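Local atomic coordinates of calcium uptake protein 2, mitochondrial (Homo sapiens, PDB entry 6LB7), a protein that binds calcium in an EF-hand loop and probably helps regulate calcium entry into mitochondria through the calcium uniporter. Residues K174-R177 and R178-N182; S238-E241 and F242-F245; E253-A256 and I257-M261. All blocks are in the same frame, centred on the assembly; numbering follows the deposited sequence.

Contact 1: K174-R177 and R178-N182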
ATOM      1  N   LYS B 174      19.376   1.696  14.901  1.00 28.60           N
ATOM      2  CA  LYS B 174      19.843   3.049  14.618  1.00 27.40           C
ATOM      3  C   LYS B 174      21.016   3.045  13.646  1.00 18.52           C
ATOM      4  O   LYS B 174      21.127   3.963  12.829  1.00 25.00           O
ATOM      5  CB  LYS B 174      20.158   3.791  15.917  1.00 34.19           C
ATOM      6  CG  LYS B 174      21.565   3.717  16.423  1.00 42.86           C
ATOM      7  CD  LYS B 174      21.673   4.516  17.739  1.00 54.25           C
ATOM      8  CE  LYS B 174      23.062   4.419  18.344  1.00 51.89           C
ATOM      9  NZ  LYS B 174      23.180   5.023  19.696  1.00 50.21           N
ATOM     10  N   GLU B 175      21.865   2.014  13.674  1.00 17.14           N
ATOM     11  CA  GLU B 175      22.849   2.048  12.597  1.00 25.20           C
ATOM     12  C   GLU B 175      22.268   1.501  11.291  1.00 23.23           C
ATOM     13  O   GLU B 175      22.642   1.955  10.208  1.00 21.64           O
ATOM     14  CB  GLU B 175      24.098   1.233  12.947  1.00 27.73           C
ATOM     15  CG  GLU B 175      24.995   1.712  13.998  1.00 52.20           C
ATOM     16  CD  GLU B 175      24.312   2.107  15.271  1.00 60.11           C
ATOM     17  OE1 GLU B 175      24.393   3.188  15.635  1.00 58.09           O
ATOM     18  OE2 GLU B 175      23.697   1.342  15.899  1.00 56.76           O
ATOM     19  N   PHE B 176      21.222   0.668  11.295  1.00 17.46           N
ATOM     20  CA  PHE B 176      20.544   0.299  10.049  1.00 17.36           C
ATOM     21  C   PHE B 176      19.881   1.518   9.419  1.00 20.28           C
ATOM     22  O   PHE B 176      20.062   1.789   8.231  1.00 18.84           O
ATOM     23  CB  PHE B 176      19.516  -0.800  10.339  1.00 21.90           C
ATOM     24  CG  PHE B 176      18.665  -1.225   9.142  1.00 20.67           C
ATOM     25  CD1 PHE B 176      18.997  -2.350   8.404  1.00 20.17           C
ATOM     26  CD2 PHE B 176      17.503  -0.533   8.810  1.00 21.33           C
ATOM     27  CE1 PHE B 176      18.202  -2.780   7.336  1.00 22.56           C
ATOM     28  CE2 PHE B 176      16.694  -0.953   7.736  1.00 18.66           C
ATOM     29  CZ  PHE B 176      17.051  -2.078   7.001  1.00 19.71           C
ATOM     30  N   ARG B 177      19.114   2.272  10.223  1.00 15.61           N
ATOM     31  CA  ARG B 177      18.419   3.458   9.734  1.00 21.56           C
ATOM     32  C   ARG B 177      19.388   4.485   9.164  1.00 18.06           C
ATOM     33  O   ARG B 177      19.123   5.089   8.122  1.00 16.35           O
ATOM     34  CB  ARG B 177      17.600   4.088  10.864  1.00 20.00           C
ATOM     35  CG  ARG B 177      16.982   5.440  10.493  1.00 23.30           C
ATOM     36  CD  ARG B 177      16.229   6.115  11.657  1.00 29.19           C
ATOM     37  NE  ARG B 177      17.013   6.115  12.890  1.00 32.07           N
ATOM     38  CZ  ARG B 177      17.992   6.980  13.160  1.00 45.10           C
ATOM     39  NH1 ARG B 177      18.314   7.939  12.293  1.00 39.97           N
ATOM     40  NH2 ARG B 177      18.650   6.893  14.307  1.00 55.13           N
ATOM     41  N   ARG B 178      20.502   4.726   9.854  1.00 22.02           N
ATOM     42  CA  ARG B 178      21.460   5.734   9.416  1.00 25.87           C
ATOM     43  C   ARG B 178      22.113   5.341   8.089  1.00 17.92           C
ATOM     44  O   ARG B 178      22.373   6.196   7.236  1.00 20.01           O
ATOM     45  CB  ARG B 178      22.500   5.941  10.519  1.00 24.88           C
ATOM     46  CG  ARG B 178      23.492   6.975  10.250  1.00 40.44           C
ATOM     47  CD  ARG B 178      24.342   7.284  11.467  1.00 52.39           C
ATOM     48  NE  ARG B 178      23.682   8.035  12.376  1.00 57.37           N
ATOM     49  CZ  ARG B 178      23.475   9.229  12.253  1.00 68.05           C
ATOM     50  NH1 ARG B 178      23.880   9.803  11.260  1.00 72.49           N
ATOM     51  NH2 ARG B 178      22.861   9.846  13.118  1.00 71.06           N
ATOM     52  N   PHE B 179      22.423   4.055   7.934  1.00 16.17           N
ATOM     53  CA  PHE B 179      22.982   3.570   6.678  1.00 14.77           C
ATOM     54  C   PHE B 179      22.012   3.786   5.511  1.00 14.40           C
ATOM     55  O   PHE B 179      22.424   4.226   4.434  1.00 15.53           O
ATOM     56  CB  PHE B 179      23.344   2.092   6.804  1.00 20.53           C
ATOM     57  CG  PHE B 179      24.084   1.555   5.608  1.00 18.36           C
ATOM     58  CD1 PHE B 179      23.391   0.985   4.546  1.00 22.39           C
ATOM     59  CD2 PHE B 179      25.459   1.651   5.533  1.00 30.54           C
ATOM     60  CE1 PHE B 179      24.061   0.506   3.435  1.00 21.98           C
ATOM     61  CE2 PHE B 179      26.136   1.165   4.433  1.00 29.00           C
ATOM     62  CZ  PHE B 179      25.426   0.597   3.381  1.00 19.21           C
ATOM     63  N   MET B 180      20.722   3.489   5.712  1.00 13.68           N
ATOM     64  CA  MET B 180      19.734   3.664   4.647  1.00 15.22           C
ATOM     65  C   MET B 180      19.491   5.141   4.336  1.00 20.33           C
ATOM     66  O   MET B 180      19.368   5.517   3.168  1.00 11.25           O
ATOM     67  CB  MET B 180      18.417   2.988   5.034  1.00 12.59           C
ATOM     68  CG  MET B 180      18.569   1.506   5.354  1.00 21.71           C
ATOM     69  SD  MET B 180      19.556   0.607   4.125  1.00 30.74           S
ATOM     70  CE  MET B 180      20.280  -0.681   5.140  1.00 32.83           C
ATOM     71  N   GLU B 181      19.378   5.989   5.366  1.00 14.17           N
ATOM     72  CA  GLU B 181      19.324   7.430   5.123  1.00 15.72           C
ATOM     73  C   GLU B 181      20.545   7.890   4.334  1.00 13.14           C
ATOM     74  O   GLU B 181      20.432   8.705   3.418  1.00 17.65           O
ATOM     75  CB  GLU B 181      19.255   8.202   6.448  1.00 21.00           C
ATOM     76  CG  GLU B 181      17.968   8.025   7.280  1.00 21.58           C
ATOM     77  CD  GLU B 181      18.129   8.539   8.725  1.00 28.52           C
ATOM     78  OE1 GLU B 181      17.111   8.649   9.454  1.00 22.45           O
ATOM     79  OE2 GLU B 181      19.282   8.805   9.139  1.00 25.89           O
ATOM     80  N   ASN B 182      21.727   7.394   4.700  1.00 12.15           N
ATOM     81  CA  ASN B 182      22.950   7.838   4.048  1.00 13.31           C
ATOM     82  C   ASN B 182      23.064   7.289   2.629  1.00 13.44           C
ATOM     83  O   ASN B 182      23.674   7.933   1.767  1.00 14.19           O
ATOM     84  CB  ASN B 182      24.159   7.426   4.886  1.00 13.94           C
ATOM     85  CG  ASN B 182      24.406   8.382   6.079  1.00 21.41           C
ATOM     86  OD1 ASN B 182      24.011   9.543   6.044  1.00 23.78           O
ATOM     87  ND2 ASN B 182      25.056   7.878   7.127  1.00 18.49           N
TER

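Contact 2: S238-E241 and F242-F245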
ATOM      1  N   SER B 238      19.402  24.554  -5.324  1.00 16.13           N
ATOM      2  CA  SER B 238      20.431  24.103  -4.400  1.00 19.39           C
ATOM      3  C   SER B 238      20.358  22.593  -4.172  1.00 13.77           C
ATOM      4  O   SER B 238      19.352  21.928  -4.454  1.00 15.77           O
ATOM      5  CB  SER B 238      20.298  24.813  -3.047  1.00 20.36           C
ATOM      6  OG  SER B 238      19.164  24.335  -2.330  1.00 20.79           O
ATOM      7  N   LEU B 239      21.435  22.058  -3.602  1.00 13.82           N
ATOM      8  CA  LEU B 239      21.429  20.650  -3.221  1.00 15.46           C
ATOM      9  C   LEU B 239      20.275  20.342  -2.260  1.00 22.74           C
ATOM     10  O   LEU B 239      19.574  19.329  -2.410  1.00 15.70           O
ATOM     11  CB  LEU B 239      22.771  20.281  -2.592  1.00 13.32           C
ATOM     12  CG  LEU B 239      22.966  18.840  -2.132  1.00 16.23           C
ATOM     13  CD1 LEU B 239      22.793  17.884  -3.314  1.00 12.85           C
ATOM     14  CD2 LEU B 239      24.350  18.690  -1.520  1.00 12.93           C
ATOM     15  N   ASP B 240      20.066  21.200  -1.260  1.00 17.35           N
ATOM     16  CA  ASP B 240      18.991  20.950  -0.302  1.00 19.29           C
ATOM     17  C   ASP B 240      17.629  20.953  -0.984  1.00 12.52           C
ATOM     18  O   ASP B 240      16.770  20.130  -0.660  1.00 12.45           O
ATOM     19  CB  ASP B 240      19.014  21.987   0.830  1.00 21.52           C
ATOM     20  CG  ASP B 240      20.076  21.680   1.880  1.00 26.91           C
ATOM     21  OD1 ASP B 240      20.506  20.512   1.948  1.00 30.56           O
ATOM     22  OD2 ASP B 240      20.484  22.603   2.627  1.00 39.22           O
ATOM     23  N   GLU B 241      17.401  21.887  -1.909  1.00 13.89           N
ATOM     24  CA  GLU B 241      16.142  21.889  -2.642  1.00 15.25           C
ATOM     25  C   GLU B 241      16.015  20.637  -3.499  1.00 21.03           C
ATOM     26  O   GLU B 241      14.921  20.073  -3.633  1.00 13.67           O
ATOM     27  CB  GLU B 241      16.026  23.159  -3.496  1.00 14.36           C
ATOM     28  CG  GLU B 241      15.941  24.435  -2.652  1.00 21.85           C
ATOM     29  CD  GLU B 241      16.085  25.733  -3.459  1.00 29.98           C
ATOM     30  OE1 GLU B 241      16.646  25.712  -4.584  1.00 23.38           O
ATOM     31  OE2 GLU B 241      15.646  26.784  -2.950  1.00 31.51           O
ATOM     32  N   PHE B 242      17.122  20.184  -4.092  1.00 16.78           N
ATOM     33  CA  PHE B 242      17.083  18.956  -4.868  1.00 12.62           C
ATOM     34  C   PHE B 242      16.764  17.770  -3.974  1.00 12.41           C
ATOM     35  O   PHE B 242      15.931  16.925  -4.326  1.00 12.97           O
ATOM     36  CB  PHE B 242      18.416  18.757  -5.596  1.00 12.45           C
ATOM     37  CG  PHE B 242      18.494  17.491  -6.386  1.00 12.18           C
ATOM     38  CD1 PHE B 242      19.332  16.468  -5.982  1.00 11.91           C
ATOM     39  CD2 PHE B 242      17.743  17.332  -7.553  1.00 15.96           C
ATOM     40  CE1 PHE B 242      19.431  15.309  -6.712  1.00 11.71           C
ATOM     41  CE2 PHE B 242      17.830  16.162  -8.298  1.00 12.00           C
ATOM     42  CZ  PHE B 242      18.669  15.148  -7.884  1.00 18.88           C
ATOM     43  N   LYS B 243      17.408  17.695  -2.802  1.00 12.20           N
ATOM     44  CA  LYS B 243      17.150  16.589  -1.880  1.00 12.04           C
ATOM     45  C   LYS B 243      15.679  16.534  -1.479  1.00 15.90           C
ATOM     46  O   LYS B 243      15.104  15.444  -1.367  1.00 12.24           O
ATOM     47  CB  LYS B 243      18.030  16.706  -0.624  1.00 15.44           C
ATOM     48  CG  LYS B 243      19.496  16.393  -0.849  1.00 18.89           C
ATOM     49  CD  LYS B 243      20.342  16.641   0.423  1.00 17.92           C
ATOM     50  CE  LYS B 243      21.760  16.172   0.195  1.00 24.57           C
ATOM     51  NZ  LYS B 243      22.652  16.331   1.371  1.00 26.78           N
ATOM     52  N   SER B 244      15.053  17.695  -1.267  1.00 12.89           N
ATOM     53  CA  SER B 244      13.639  17.713  -0.882  1.00 17.60           C
ATOM     54  C   SER B 244      12.764  17.126  -1.975  1.00 14.27           C
ATOM     55  O   SER B 244      11.817  16.390  -1.682  1.00 15.52           O
ATOM     56  CB  SER B 244      13.167  19.135  -0.569  1.00 16.48           C
ATOM     57  OG  SER B 244      13.938  19.653   0.488  1.00 30.94           O
ATOM     58  N   PHE B 245      13.045  17.461  -3.239  1.00 13.71           N
ATOM     59  CA  PHE B 245      12.289  16.850  -4.322  1.00 13.06           C
ATOM     60  C   PHE B 245      12.500  15.352  -4.360  1.00 16.49           C
ATOM     61  O   PHE B 245      11.545  14.596  -4.578  1.00 15.61           O
ATOM     62  CB  PHE B 245      12.653  17.438  -5.680  1.00 13.12           C
ATOM     63  CG  PHE B 245      11.739  16.973  -6.774  1.00 13.97           C
ATOM     64  CD1 PHE B 245      10.531  17.626  -6.999  1.00 14.84           C
ATOM     65  CD2 PHE B 245      12.061  15.851  -7.546  1.00 14.75           C
ATOM     66  CE1 PHE B 245       9.670  17.194  -7.995  1.00 13.86           C
ATOM     67  CE2 PHE B 245      11.204  15.399  -8.547  1.00 12.81           C
ATOM     68  CZ  PHE B 245       9.994  16.081  -8.767  1.00 13.10           C
TER
HETATM   69  O   HOH W   1      16.444  19.171   1.730  1.00 26.33           O
HETATM   70  O   HOH W   2      22.884  18.817   1.853  1.00 30.52           O

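Contact 3: E253-A256 and I257-M261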
ATOM      1  N   GLU B 253       2.919   7.222  -3.839  1.00 26.17           N
ATOM      2  CA  GLU B 253       1.668   6.497  -3.645  1.00 31.35           C
ATOM      3  C   GLU B 253       0.578   7.434  -3.152  1.00 22.69           C
ATOM      4  O   GLU B 253      -0.501   7.518  -3.747  1.00 24.69           O
ATOM      5  CB  GLU B 253       1.876   5.339  -2.663  1.00 36.53           C
ATOM      6  CG  GLU B 253       0.615   4.557  -2.352  1.00 46.35           C
ATOM      7  CD  GLU B 253       0.802   3.533  -1.233  1.00 59.43           C
ATOM      8  OE1 GLU B 253       1.759   3.661  -0.434  1.00 56.50           O
ATOM      9  OE2 GLU B 253      -0.022   2.595  -1.154  1.00 63.42           O
ATOM     10  N   ASP B 254       0.854   8.158  -2.066  1.00 20.31           N
ATOM     11  CA  ASP B 254      -0.102   9.117  -1.541  1.00 20.30           C
ATOM     12  C   ASP B 254      -0.297  10.283  -2.502  1.00 27.46           C
ATOM     13  O   ASP B 254      -1.403  10.818  -2.616  1.00 24.69           O
ATOM     14  CB  ASP B 254       0.366   9.618  -0.177  1.00 22.57           C
ATOM     15  CG  ASP B 254       0.281   8.541   0.900  1.00 32.61           C
ATOM     16  OD1 ASP B 254      -0.228   7.445   0.593  1.00 30.66           O
ATOM     17  OD2 ASP B 254       0.702   8.797   2.048  1.00 37.48           O
ATOM     18  N   PHE B 255       0.759  10.684  -3.213  1.00 28.08           N
ATOM     19  CA  PHE B 255       0.608  11.791  -4.152  1.00 25.99           C
ATOM     20  C   PHE B 255      -0.333  11.421  -5.289  1.00 16.58           C
ATOM     21  O   PHE B 255      -1.151  12.246  -5.717  1.00 22.60           O
ATOM     22  CB  PHE B 255       1.969  12.227  -4.702  1.00 30.31           C
ATOM     23  CG  PHE B 255       1.873  13.358  -5.687  1.00 18.96           C
ATOM     24  CD1 PHE B 255       1.924  13.106  -7.055  1.00 21.15           C
ATOM     25  CD2 PHE B 255       1.694  14.675  -5.244  1.00 15.58           C
ATOM     26  CE1 PHE B 255       1.818  14.147  -7.974  1.00 23.75           C
ATOM     27  CE2 PHE B 255       1.597  15.725  -6.157  1.00 20.61           C
ATOM     28  CZ  PHE B 255       1.653  15.454  -7.527  1.00 19.69           C
ATOM     29  N   ALA B 256      -0.231  10.193  -5.802  1.00 22.61           N
ATOM     30  CA  ALA B 256      -1.115   9.773  -6.891  1.00 20.80           C
ATOM     31  C   ALA B 256      -2.570   9.668  -6.430  1.00 22.17           C
ATOM     32  O   ALA B 256      -3.495   9.981  -7.195  1.00 23.88           O
ATOM     33  CB  ALA B 256      -0.646   8.441  -7.475  1.00 22.10           C
ATOM     34  N   ILE B 257      -2.794   9.213  -5.189  1.00 26.62           N
ATOM     35  CA  ILE B 257      -4.148   9.192  -4.638  1.00 21.56           C
ATOM     36  C   ILE B 257      -4.707  10.605  -4.555  1.00 26.13           C
ATOM     37  O   ILE B 257      -5.870  10.850  -4.881  1.00 27.90           O
ATOM     38  CB  ILE B 257      -4.162   8.507  -3.255  1.00 22.30           C
ATOM     39  CG1 ILE B 257      -3.967   6.989  -3.387  1.00 19.19           C
ATOM     40  CG2 ILE B 257      -5.465   8.828  -2.511  1.00 23.17           C
ATOM     41  CD1 ILE B 257      -3.437   6.317  -2.118  1.00 21.34           C
ATOM     42  N   ALA B 258      -3.891  11.559  -4.100  1.00 23.39           N
ATOM     43  CA  ALA B 258      -4.354  12.937  -4.043  1.00 25.63           C
ATOM     44  C   ALA B 258      -4.657  13.465  -5.440  1.00 20.84           C
ATOM     45  O   ALA B 258      -5.699  14.094  -5.658  1.00 22.47           O
ATOM     46  CB  ALA B 258      -3.318  13.806  -3.333  1.00 24.23           C
ATOM     47  N   MET B 259      -3.785  13.166  -6.416  1.00 23.45           N
ATOM     48  CA  MET B 259      -4.041  13.593  -7.794  1.00 18.30           C
ATOM     49  C   MET B 259      -5.347  13.012  -8.321  1.00 23.06           C
ATOM     50  O   MET B 259      -6.105  13.702  -9.013  1.00 24.56           O
ATOM     51  CB  MET B 259      -2.885  13.189  -8.713  1.00 19.08           C
ATOM     52  CG  MET B 259      -1.615  14.039  -8.545  1.00 21.71           C
ATOM     53  SD  MET B 259      -1.942  15.804  -8.812  1.00 26.72           S
ATOM     54  CE  MET B 259      -1.778  16.440  -7.169  1.00 21.02           C
ATOM     55  N   GLN B 260      -5.629  11.746  -8.007  1.00 24.64           N
ATOM     56  CA  GLN B 260      -6.858  11.137  -8.493  1.00 26.12           C
ATOM     57  C   GLN B 260      -8.074  11.753  -7.831  1.00 23.54           C
ATOM     58  O   GLN B 260      -9.126  11.888  -8.466  1.00 27.29           O
ATOM     59  CB  GLN B 260      -6.853   9.629  -8.253  1.00 35.21           C
ATOM     60  CG  GLN B 260      -7.965   8.909  -9.005  1.00 45.58           C
ATOM     61  CD  GLN B 260      -8.046   7.433  -8.683  1.00 56.33           C
ATOM     62  OE1 GLN B 260      -8.062   7.037  -7.512  1.00 56.06           O
ATOM     63  NE2 GLN B 260      -8.096   6.604  -9.723  1.00 61.87           N
ATOM     64  N   MET B 261      -7.958  12.155  -6.567  1.00 26.73           N
ATOM     65  CA  MET B 261      -9.120  12.748  -5.919  1.00 25.10           C
ATOM     66  C   MET B 261      -9.456  14.109  -6.514  1.00 28.86           C
ATOM     67  O   MET B 261     -10.637  14.434  -6.682  1.00 33.27           O
ATOM     68  CB  MET B 261      -8.890  12.827  -4.415  1.00 28.64           C
ATOM     69  CG  MET B 261      -9.089  11.469  -3.720  1.00 22.51           C
ATOM     70  SD  MET B 261      -8.618  11.628  -1.999  1.00 34.76           S
ATOM     71  CE  MET B 261      -8.904   9.973  -1.372  1.00 32.75           C
TER

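Contact 1: K174-R177 and R178-N182
Met180 lays its methyl group over one face of the Phe176 ring, and these two side chains belong to the tight, buried side of this stretch of helix, as does Phe179, which meets Phe162 and Phe72 edge-to-face. A bend at chi2 (-47°) folds the Met180 chain back over the ring; Met180 CE comes 3.7 Å from Phe176 CE1 and lies over the face toward its rim, a CH-pi contact. The sulfur stays further off, with Met180 SD 4.9 Å from the centroid of the Phe176 ring, a distant Met-aromatic contact. The Phe176 ring also meets Phe105 edge-to-face and touches Phe89, which packs on Met180 as well. A flexible, apolar methionine suits the face of a buried ring.

Both residues of the pair lie on helix 173-196, which begins just after strand 171-172. That strand pairs antiparallel with 115-116 of the calcium-binding loop, the kind of short pairing that joins neighbouring EF-hand loops. The Phe176 side chain is about 11 Å from the calcium ion.

The polar side is looser. Arg177, its chain bent at chi3, sends NH1 to Glu181 OE1 in a 3.2 Å salt bridge; the oxygen lies in the guanidinium plane and is met on its syn side but tilted 32° out of the carboxylate plane, the two planes standing 59° apart. Glu181 OE1 is also hydrogen-bonded to His98 NE2, which probably fixes the carboxylate for the arginine. Long charged chains suit the helix surface: Lys174 and Arg178 are exposed and their ends lead away, joined at the backbone by Arg178 N to Lys174 O at 3.1 Å.

Contact 2: S238-E241 and F242-F245
The aliphatic part of Lys243 crosses Leu239 one helical turn earlier, its CE lying 3.7 Å from Leu239 CG. Both conformations serve this meeting. Lys243 has CG anti to its carbonyl carbon (chi1 -72°) and then runs fully extended, its methylenes passing over the leucine carbonyl, Lys243 CG lying 3.3 Å from Leu239 O, before the chain reaches the leucine side chain. Leu239 takes the other choice, with CG opposite its own nitrogen (chi1 -180°), which turns its branches toward the lysine and toward Phe192 of helix 173-196. A lysine suits this place because its stem is apolar while its ammonium can carry on to Glu189 of that same helix, with which NZ forms a salt bridge.

Asp240 lies too far for a direct pairing, its OD1 being 4.7 Å from Lys243 NZ. One water closes the gap, donating to Asp240 OD1 and accepting from Lys243 NZ. A second water donates to Asp240 O at 2.6 Å and is hydrogen-bonded to Ser244 OG.

The segment is also the start of helix 239-249, and a capping box closes it. Glu241 keeps CG beside its backbone N (chi1 -65°) with the chain extended beyond, which brings Glu241 OE1 back to Ser238 N at 3.1 Å, met from above the carboxylate plane. The same OE1 takes a hydrogen bond from Asn289 ND2. Phe242 meets Trp210 edge-to-face, and Phe245 meets Phe207 in the same way.

Ser238 OG supplies the acceptor that Glu241 N lacks at the helix start, at 3.0 Å, and Glu241 returns a bond to Ser238 N; the negative charges of Asp240 and Glu241 would probably be stabilised by the helix dipole.

Contact 3: E253-A256 and I257-M261
Phe255 and Met259 pack against each other one turn apart on helix 252-264, a Met-aromatic pair at positions i and i+4. The methionine begins over one face of the ring, Met259 CG lying 3.5 Å from Phe255 CE1, a CH-pi contact. It then bends at chi2 and chi3, bringing its methyl round to place Met259 CE 3.6 Å from Phe255 CZ. The sulfur is oblique to the ring, Met259 SD standing 4.5 Å from the Phe255 centroid and 38° off the normal. The phenylalanine holds CG anti to its nitrogen (chi1 179°), which swings the ring along the helix toward the methionine, while Met259 N donates to Phe255 O at 2.9 Å.

A second shell holds this pair in place. Phe248 and Phe274 each meet the Phe255 ring edge-to-face, and Phe311 and Leu312 of helix 308-320 press on it too; Ala277 of helix 271-282 touches both Phe255 and Met259. Putting an alanine in place of Phe255 would probably open a gap between these helices and leave the Met259 chain free to turn, with no ring to bend over.

The small Ala258 suits a place where both Ala277 and the chain of another protein come close, and Ala256 meets Leu312. On the flank turned to that partner protein, Asp254 OD1 pairs with a basic side chain of the partner in a salt bridge, Gln260 OE1 is hydrogen-bonded to a polar side chain of the partner, and Met261 packs on an apolar one. Apolar Ile257 suits the same face, where it too packs on an apolar side chain of the partner; its CG1 arm follows the backbone of the preceding turn, Ile257 CD1 lying 3.6 Å from Glu253 O.

How the contacts relate
The three contacts are each a short stretch of a different helix, in series along the chain and not touching. All are partly buried, aromatic sides inward and polar sides outward. Contacts 1 and 3 share a chemistry, a phenylalanine met by a methionine four residues on, but contact 1 turns its other flank to solvent and a salt bridge, contact 3 to another protein chain. Contact 2 is a helix start, where capping and water are added on the polar side, with rings still packing on the inner one. It packs on helix 173-196, which bears contact 1, and shares Phe248 and Phe311 as neighbours with contact 3. Centres lie about 20 Å (1 and 2), 22 Å (2 and 3) and 28 Å (1 and 3) apart.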